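Local coordinates for G protein alpha subunit (Entamoeba histolytica, PDB 4FID) that binds guanine nucleotides and probably acts as the GTP-hydrolysing alpha subunit of a heterotrimeric G protein in transmembrane signalling, at residues Gly205-Ser208 / Arg209-Ser213. Numbering follows the deposited sequence.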
loop_
_atom_site.group_PDB
_atom_site.type_symbol
_atom_site.label_atom_id
_atom_site.label_comp_id
_atom_site.label_asym_id
_atom_site.label_seq_id
_atom_site.Cartn_x
_atom_site.Cartn_y
_atom_site.Cartn_z
ATOM N N GLY A 205 -14.025 8.526 -16.345
ATOM C CA GLY A 205 -13.510 9.872 -16.516
ATOM C C GLY A 205 -12.006 9.931 -16.728
ATOM O O GLY A 205 -11.531 10.441 -17.746
ATOM N N ASN A 206 -11.253 9.425 -15.757
ATOM C CA ASN A 206 -9.799 9.382 -15.869
ATOM C C ASN A 206 -9.291 8.228 -16.728
ATOM O O ASN A 206 -9.945 7.201 -16.871
ATOM C CB ASN A 206 -9.135 9.351 -14.490
ATOM C CG ASN A 206 -9.100 10.721 -13.825
ATOM O OD1 ASN A 206 -8.411 11.643 -14.285
ATOM N ND2 ASN A 206 -9.836 10.857 -12.730
ATOM N N THR A 207 -8.112 8.421 -17.303
ATOM C CA THR A 207 -7.528 7.445 -18.212
ATOM C C THR A 207 -6.563 6.520 -17.476
ATOM O O THR A 207 -6.483 5.331 -17.773
ATOM C CB THR A 207 -6.797 8.135 -19.424
ATOM O OG1 THR A 207 -5.885 9.142 -18.955
ATOM C CG2 THR A 207 -7.810 8.772 -20.387
ATOM N N SER A 208 -5.835 7.077 -16.513
ATOM C CA SER A 208 -4.799 6.338 -15.817
ATOM C C SER A 208 -4.957 6.466 -14.308
ATOM O O SER A 208 -5.673 7.349 -13.831
ATOM C CB SER A 208 -3.412 6.822 -16.255
ATOM O OG SER A 208 -3.010 7.967 -15.535
ATOM N N ARG A 209 -4.312 5.564 -13.570
ATOM C CA ARG A 209 -4.275 5.635 -12.119
ATOM C C ARG A 209 -3.591 6.906 -11.638
ATOM O O ARG A 209 -3.992 7.505 -10.640
ATOM C CB ARG A 209 -3.568 4.403 -11.537
ATOM C CG ARG A 209 -4.354 3.131 -11.699
ATOM C CD ARG A 209 -3.862 2.033 -10.788
ATOM N NE ARG A 209 -4.822 0.928 -10.761
ATOM C CZ ARG A 209 -5.880 0.891 -9.952
ATOM N NH1 ARG A 209 -6.097 1.889 -9.099
ATOM N NH2 ARG A 209 -6.718 -0.137 -9.991
ATOM N N LEU A 210 -2.564 7.321 -12.366
ATOM C CA LEU A 210 -1.731 8.446 -11.961
ATOM C C LEU A 210 -2.523 9.756 -11.965
ATOM O O LEU A 210 -2.511 10.503 -10.982
ATOM C CB LEU A 210 -0.490 8.523 -12.852
ATOM C CG LEU A 210 0.518 9.644 -12.614
ATOM C CD1 LEU A 210 1.085 9.636 -11.191
ATOM C CD2 LEU A 210 1.624 9.580 -13.643
ATOM N N THR A 211 -3.222 10.017 -13.063
ATOM C CA THR A 211 -4.054 11.209 -13.185
ATOM C C THR A 211 -5.257 11.201 -12.230
ATOM O O THR A 211 -5.685 12.247 -11.728
ATOM C CB THR A 211 -4.536 11.421 -14.650
ATOM O OG1 THR A 211 -5.248 10.260 -15.109
ATOM C CG2 THR A 211 -3.354 11.684 -15.561
ATOM N N GLU A 212 -5.811 10.024 -11.983
ATOM C CA GLU A 212 -6.826 9.903 -10.951
ATOM C C GLU A 212 -6.278 10.255 -9.539
ATOM O O GLU A 212 -6.936 10.972 -8.797
ATOM C CB GLU A 212 -7.455 8.517 -10.971
ATOM C CG GLU A 212 -8.649 8.390 -10.048
ATOM C CD GLU A 212 -8.857 6.971 -9.551
ATOM O OE1 GLU A 212 -9.853 6.741 -8.827
ATOM O OE2 GLU A 212 -8.027 6.088 -9.878
ATOM N N SER A 213 -5.085 9.775 -9.165
ATOM C CA SER A 213 -4.528 10.161 -7.866
ATOM C C SER A 213 -4.272 11.648 -7.787
ATOM O O SER A 213 -4.542 12.275 -6.761
ATOM C CB SER A 213 -3.217 9.450 -7.554
ATOM O OG SER A 213 -3.367 8.070 -7.714
#
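Ser208 ends the loop that follows strand 187-193 and its backbone turns directly into helix 209-222, whose first turn closes where Glu212 N donates to Ser208 O (3.3 Å). This is a helix N-cap in the Ras-like GTPase domain: the hydroxyl of Ser208 accepts an almost straight bond from Thr211 N (3.2 Å, 178°) and so satisfies an amide of the opening turn. A chi1 of 84° brings OG between the backbone N and carbonyl carbon of Ser208, where it can meet Thr211 N. Thr211 returns to the cap through OG1, which makes a weak hydrogen bond to Ser208 O, while Thr211 CG2 lies 3.7 Å from Ser208 OG. Asn206 folds against the same turn, its side chain passing that of Thr211 in the reverse direction and crossing the Glu212 side chain at about a right angle. Beyond the cap, Leu210 packs on Phe254 and on Ile270 and Phe274 of helix 263-275, and Arg209 reaches toward the nucleotide site, forming a long, weak ion pair with Glu15. The Asn206 amide lies against the start of the Glu212 side chain as well as its backbone, with Asn206 ND2 3.6 Å from Glu212 CA.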